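Precorrin-6Y C5,15-methyltransferase (Corynebacterium diphtheriae, PDB 3HM2) probably carries out S-adenosylmethionine-dependent methylation of a precorrin intermediate in adenosylcobalamin biosynthesis, the chain here being its C-terminal methyltransferase domain. Local coordinates at residues A[28-33]-A[53-58]; A[141-146]-A[171-176]. All coordinates share one frame; numbering follows the deposited sequence.

Overall arrangement
Both contacts reach the same mixed seven-stranded sheet, at different places, and they follow one another along the chain. Contact 1 lies in the parallel part, pairing strands 27-32 and 50-55. Contact 2 lies where helix 130-143 turns into the antiparallel edge strand 146-157 beside strand 162-176. Their centres are 20 Å apart and their nearest atoms about 10 Å, so they do not touch. In contact 1 the C54 side chain is about 12 Å from that of E63, which binds metal in a crystal structure of this protein, though none is bound to this chain here. Acetic acid, probably a crystallisation component, sits about 3 Å from the V53 side chain. Contact 2 is remote from the known metal sites.

Contact 1. Residues A[28-33]-A[53-58]; sequences TLWDIG and VCFEIS
W30 and V53 sit side by side on neighbouring parallel strands, their side chains pointing the same way, and the indole shows how one large ring can serve two partners. From CB, the W30 chain turns beside its own backbone N (chi1 -78°), which stands the indole up next to residues 53-55. CG then meets F55 CE1 at 3.9 Å. On the five-membered ring, W30 CD1 rests 3.4 Å from V53 CB, and NE1 is 3.8 Å from V53 CG2; this N-H is buried here without a polar partner in the model. On the other branch, W30 CD2 lies 3.8 Å from F55 CE1 and CE3 is 4.0 Å from the same atom. The edge of F55 faces the six-membered ring of W30 in a T-shaped pair, planes at 69°. F88 stacks on W30 and also meets F55 edge-to-face, making a small aromatic cluster.

The strands belong to a right-handed beta-alpha-beta crossover (strand 27-32, helix 38-44, strand 50-55), the opening unit of the class I methyltransferase fold. In that fold the C-terminal ends of these strands border the cofactor pocket, and the glycine-rich loop that follows strand 27-32 is consistent with this. V53 is gripped through its backbone: its N donates to L29 O, and D31 N donates to V53 O at 2.7 Å. D31 projects from the sheet face opposite W30, with C54; its OD2 receives a weak bond from G37 N in that loop. I32 CG1 packs 3.9 Å from F55 CD1.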
loop_
_atom_site.group_PDB
_atom_site.type_symbol
_atom_site.label_atom_id
_atom_site.label_comp_id
_atom_site.label_asym_id
_atom_site.label_seq_id
_atom_site.Cartn_x
_atom_site.Cartn_y
_atom_site.Cartn_z
ATOM N N THR A 28 12.952 10.506 -30.189
ATOM C CA THR A 28 13.783 11.405 -29.402
ATOM C C THR A 28 13.120 11.709 -28.069
ATOM O O THR A 28 12.047 12.336 -28.041
ATOM C CB THR A 28 13.979 12.750 -30.134
ATOM O OG1 THR A 28 14.470 12.506 -31.454
ATOM C CG2 THR A 28 14.947 13.646 -29.374
ATOM N N LEU A 29 13.739 11.279 -26.968
ATOM C CA LEU A 29 13.268 11.687 -25.642
ATOM C C LEU A 29 13.820 13.025 -25.159
ATOM O O LEU A 29 15.030 13.220 -25.199
ATOM C CB LEU A 29 13.625 10.644 -24.575
ATOM C CG LEU A 29 13.271 11.101 -23.150
ATOM C CD1 LEU A 29 11.762 11.054 -22.913
ATOM C CD2 LEU A 29 13.983 10.280 -22.116
ATOM N N TRP A 30 12.943 13.927 -24.686
ATOM C CA TRP A 30 13.383 14.974 -23.767
ATOM C C TRP A 30 13.268 14.419 -22.360
ATOM O O TRP A 30 12.183 14.094 -21.885
ATOM C CB TRP A 30 12.596 16.274 -23.899
ATOM C CG TRP A 30 13.028 17.096 -25.090
ATOM C CD1 TRP A 30 13.871 16.714 -26.117
ATOM C CD2 TRP A 30 12.621 18.441 -25.395
ATOM N NE1 TRP A 30 14.014 17.749 -27.031
ATOM C CE2 TRP A 30 13.256 18.814 -26.604
ATOM C CE3 TRP A 30 11.784 19.374 -24.758
ATOM C CZ2 TRP A 30 13.051 20.056 -27.188
ATOM C CZ3 TRP A 30 11.600 20.615 -25.336
ATOM C CH2 TRP A 30 12.239 20.948 -26.528
ATOM N N ASP A 31 14.409 14.310 -21.688
ATOM C CA ASP A 31 14.436 13.910 -20.285
ATOM C C ASP A 31 14.754 15.096 -19.380
ATOM O O ASP A 31 15.908 15.509 -19.265
ATOM C CB ASP A 31 15.457 12.793 -20.066
ATOM C CG ASP A 31 16.064 12.821 -18.678
ATOM O OD1 ASP A 31 15.444 13.411 -17.769
ATOM O OD2 ASP A 31 17.162 12.254 -18.494
ATOM N N ILE A 32 13.724 15.639 -18.740
ATOM C CA ILE A 32 13.844 16.907 -18.031
ATOM C C ILE A 32 13.661 16.718 -16.528
ATOM O O ILE A 32 12.777 15.985 -16.089
ATOM C CB ILE A 32 12.819 17.938 -18.538
ATOM C CG1 ILE A 32 12.684 17.849 -20.060
ATOM C CG2 ILE A 32 13.220 19.342 -18.115
ATOM C CD1 ILE A 32 11.279 18.100 -20.564
ATOM N N GLY A 33 14.503 17.386 -15.747
ATOM C CA GLY A 33 14.263 17.541 -14.324
ATOM C C GLY A 33 15.080 16.576 -13.490
ATOM O O GLY A 33 16.122 16.088 -13.928
ATOM N N VAL A 53 17.508 13.767 -25.297
ATOM C CA VAL A 53 17.912 15.119 -24.917
ATOM C C VAL A 53 17.785 15.336 -23.396
ATOM O O VAL A 53 16.766 14.994 -22.754
ATOM C CB VAL A 53 17.209 16.248 -25.728
ATOM C CG1 VAL A 53 17.725 17.611 -25.281
ATOM C CG2 VAL A 53 17.442 16.078 -27.216
ATOM N N CYS A 54 18.865 15.900 -22.848
ATOM C CA CYS A 54 19.049 16.117 -21.427
ATOM C C CYS A 54 19.096 17.611 -21.089
ATOM O O CYS A 54 19.595 18.421 -21.867
ATOM C CB CYS A 54 20.336 15.416 -20.990
ATOM S SG CYS A 54 20.149 13.615 -20.727
ATOM N N PHE A 55 18.575 17.968 -19.927
ATOM C CA PHE A 55 18.470 19.366 -19.510
ATOM C C PHE A 55 18.905 19.505 -18.042
ATOM O O PHE A 55 18.100 19.356 -17.118
ATOM C CB PHE A 55 17.026 19.894 -19.703
ATOM C CG PHE A 55 16.624 20.139 -21.166
ATOM C CD1 PHE A 55 15.891 19.195 -21.878
ATOM C CD2 PHE A 55 16.949 21.322 -21.806
ATOM C CE1 PHE A 55 15.514 19.422 -23.214
ATOM C CE2 PHE A 55 16.561 21.557 -23.118
ATOM C CZ PHE A 55 15.849 20.601 -23.821
ATOM N N GLU A 56 20.186 19.786 -17.838
ATOM C CA GLU A 56 20.762 19.916 -16.499
ATOM C C GLU A 56 21.343 21.326 -16.289
ATOM O O GLU A 56 22.036 21.868 -17.146
ATOM C CB GLU A 56 21.838 18.836 -16.285
ATOM C CG GLU A 56 22.744 19.021 -15.070
ATOM C CD GLU A 56 22.012 18.908 -13.751
ATOM O OE1 GLU A 56 21.265 17.921 -13.576
ATOM O OE2 GLU A 56 22.177 19.804 -12.883
ATOM N N ILE A 57 21.064 21.918 -15.138
ATOM C CA ILE A 57 21.567 23.252 -14.828
ATOM C C ILE A 57 23.077 23.315 -14.509
ATOM O O ILE A 57 23.767 24.251 -14.966
ATOM C CB ILE A 57 20.736 23.873 -13.694
ATOM C CG1 ILE A 57 21.643 24.596 -12.691
ATOM C CG2 ILE A 57 19.897 22.789 -13.003
ATOM C CD1 ILE A 57 20.970 24.939 -11.367
ATOM N N SER A 58 23.571 22.319 -13.754
ATOM C CA SER A 58 24.942 22.289 -13.178
ATOM C C SER A 58 26.036 22.005 -14.205
ATOM O O SER A 58 25.982 20.975 -14.861
ATOM C CB SER A 58 25.008 21.216 -12.075
ATOM O OG SER A 58 26.288 21.090 -11.474
#

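Contact 2. Residues A[141-146]-A[171-176]; sequences KQFGGT and HQWTVV
T146 and T174 form an antiparallel hydrogen-bonded pair through two reciprocal backbone bonds, both weak: T146 N to T174 O and T174 N to T146 O, each 3.3 Å. A third donor, the indole N-H of W173, reaches G144 O at 3.4 Å in a weak bond, both long and bent (139°). That oxygen lies close to the indole plane, at the ring edge, and T146 O is at the same edge, 3.4 Å from W173 CD1. W173 takes this position because its CG is anti to the backbone N (chi1 -168°), swinging the ring toward the turn. This is the helix-to-strand connection at which helix 130-143 ends and the edge strand 146-157 begins, the antiparallel margin of the methyltransferase sheet; the chain breaks from helical geometry at G144, where phi turns positive. Further along the indole, W173 CH2 meets F143 CD2 at 3.8 Å, the two side chains crossing at about a right angle. V175 CG2 presses on the turn, 3.6 Å from G145 N. W173 also makes a backbone bond with A125 of the adjoining strand, while Q172 NE2 is satisfied by N126 OD1. T146 packs on E155 of a neighbouring subunit.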
loop_
_atom_site.group_PDB
_atom_site.type_symbol
_atom_site.label_atom_id
_atom_site.label_comp_id
_atom_site.label_asym_id
_atom_site.label_seq_id
_atom_site.Cartn_x
_atom_site.Cartn_y
_atom_site.Cartn_z
ATOM N N LYS A 141 -6.527 16.453 -16.273
ATOM C CA LYS A 141 -7.917 16.806 -16.537
ATOM C C LYS A 141 -8.038 17.667 -17.791
ATOM O O LYS A 141 -9.130 17.844 -18.330
ATOM C CB LYS A 141 -8.522 17.535 -15.337
ATOM C CG LYS A 141 -8.543 16.714 -14.058
ATOM C CD LYS A 141 -8.958 15.278 -14.331
ATOM C CE LYS A 141 -8.761 14.403 -13.103
ATOM N NZ LYS A 141 -9.700 14.766 -12.006
ATOM N N GLN A 142 -6.910 18.202 -18.246
ATOM C CA GLN A 142 -6.849 18.879 -19.536
ATOM C C GLN A 142 -6.626 17.885 -20.671
ATOM O O GLN A 142 -7.494 17.695 -21.522
ATOM C CB GLN A 142 -5.741 19.934 -19.535
ATOM C CG GLN A 142 -6.231 21.348 -19.269
ATOM C CD GLN A 142 -5.103 22.302 -18.931
ATOM O OE1 GLN A 142 -4.598 23.017 -19.797
ATOM N NE2 GLN A 142 -4.701 22.318 -17.665
ATOM N N PHE A 143 -5.456 17.255 -20.676
ATOM C CA PHE A 143 -4.909 16.665 -21.893
ATOM C C PHE A 143 -5.195 15.169 -21.957
ATOM O O PHE A 143 -4.712 14.472 -22.850
ATOM C CB PHE A 143 -3.403 16.917 -21.979
ATOM C CG PHE A 143 -2.994 18.302 -21.564
ATOM C CD1 PHE A 143 -3.209 19.382 -22.404
ATOM C CD2 PHE A 143 -2.397 18.523 -20.335
ATOM C CE1 PHE A 143 -2.834 20.657 -22.025
ATOM C CE2 PHE A 143 -2.020 19.797 -19.950
ATOM C CZ PHE A 143 -2.240 20.864 -20.797
ATOM N N GLY A 144 -5.984 14.680 -21.006
ATOM C CA GLY A 144 -6.316 13.269 -20.939
ATOM C C GLY A 144 -5.288 12.467 -20.166
ATOM O O GLY A 144 -4.815 12.897 -19.114
ATOM N N GLY A 145 -4.942 11.297 -20.691
ATOM C CA GLY A 145 -4.009 10.415 -20.029
ATOM C C GLY A 145 -4.507 9.865 -18.700
ATOM O O GLY A 145 -5.664 10.087 -18.286
ATOM N N THR A 146 -3.599 9.174 -18.015
ATOM C CA THR A 146 -3.963 8.223 -16.978
ATOM C C THR A 146 -2.885 8.175 -15.902
ATOM O O THR A 146 -1.692 8.263 -16.226
ATOM C CB THR A 146 -4.156 6.826 -17.623
ATOM O OG1 THR A 146 -5.550 6.485 -17.651
ATOM C CG2 THR A 146 -3.370 5.754 -16.878
ATOM N N HIS A 171 4.023 8.869 -8.107
ATOM C CA HIS A 171 2.904 8.992 -9.021
ATOM C C HIS A 171 3.416 9.215 -10.408
ATOM O O HIS A 171 4.429 9.891 -10.627
ATOM C CB HIS A 171 1.897 10.058 -8.563
ATOM C CG HIS A 171 1.162 9.660 -7.323
ATOM N ND1 HIS A 171 1.757 9.660 -6.079
ATOM C CD2 HIS A 171 -0.085 9.163 -7.148
ATOM C CE1 HIS A 171 0.897 9.205 -5.188
ATOM N NE2 HIS A 171 -0.231 8.904 -5.811
ATOM N N GLN A 172 2.727 8.576 -11.341
ATOM C CA GLN A 172 3.173 8.564 -12.711
ATOM C C GLN A 172 2.031 8.870 -13.624
ATOM O O GLN A 172 1.006 8.190 -13.650
ATOM C CB GLN A 172 3.813 7.227 -13.093
ATOM C CG GLN A 172 4.797 7.362 -14.219
ATOM C CD GLN A 172 5.648 6.137 -14.375
ATOM O OE1 GLN A 172 5.231 5.138 -14.982
ATOM N NE2 GLN A 172 6.860 6.200 -13.836
ATOM N N TRP A 173 2.241 9.926 -14.383
ATOM C CA TRP A 173 1.336 10.308 -15.434
ATOM C C TRP A 173 1.967 9.928 -16.774
ATOM O O TRP A 173 3.070 10.358 -17.091
ATOM C CB TRP A 173 1.035 11.809 -15.315
ATOM C CG TRP A 173 -0.086 12.253 -16.163
ATOM C CD1 TRP A 173 -1.255 11.585 -16.399
ATOM C CD2 TRP A 173 -0.150 13.457 -16.915
ATOM N NE1 TRP A 173 -2.041 12.300 -17.266
ATOM C CE2 TRP A 173 -1.388 13.458 -17.596
ATOM C CE3 TRP A 173 0.724 14.526 -17.101
ATOM C CZ2 TRP A 173 -1.779 14.500 -18.439
ATOM C CZ3 TRP A 173 0.333 15.563 -17.934
ATOM C CH2 TRP A 173 -0.913 15.538 -18.596
ATOM N N THR A 174 1.287 9.059 -17.521
ATOM C CA THR A 174 1.628 8.816 -18.910
ATOM C C THR A 174 0.481 9.188 -19.847
ATOM O O THR A 174 -0.687 8.890 -19.593
ATOM C CB THR A 174 2.011 7.384 -19.178
ATOM O OG1 THR A 174 2.469 7.286 -20.524
ATOM C CG2 THR A 174 0.820 6.505 -19.042
ATOM N N VAL A 175 0.823 9.832 -20.955
ATOM C CA VAL A 175 -0.198 10.366 -21.846
ATOM C C VAL A 175 0.221 10.340 -23.353
ATOM O O VAL A 175 1.405 10.146 -23.694
ATOM C CB VAL A 175 -0.642 11.780 -21.322
ATOM C CG1 VAL A 175 0.553 12.744 -21.277
ATOM C CG2 VAL A 175 -1.837 12.348 -22.110
ATOM N N VAL A 176 -0.768 10.461 -24.239
ATOM C CA VAL A 176 -0.533 10.716 -25.656
ATOM C C VAL A 176 -1.265 12.034 -25.987
ATOM O O VAL A 176 -2.441 12.187 -25.653
ATOM C CB VAL A 176 -1.041 9.539 -26.521
ATOM C CG1 VAL A 176 -0.686 9.741 -27.978
ATOM C CG2 VAL A 176 -0.438 8.243 -26.034
#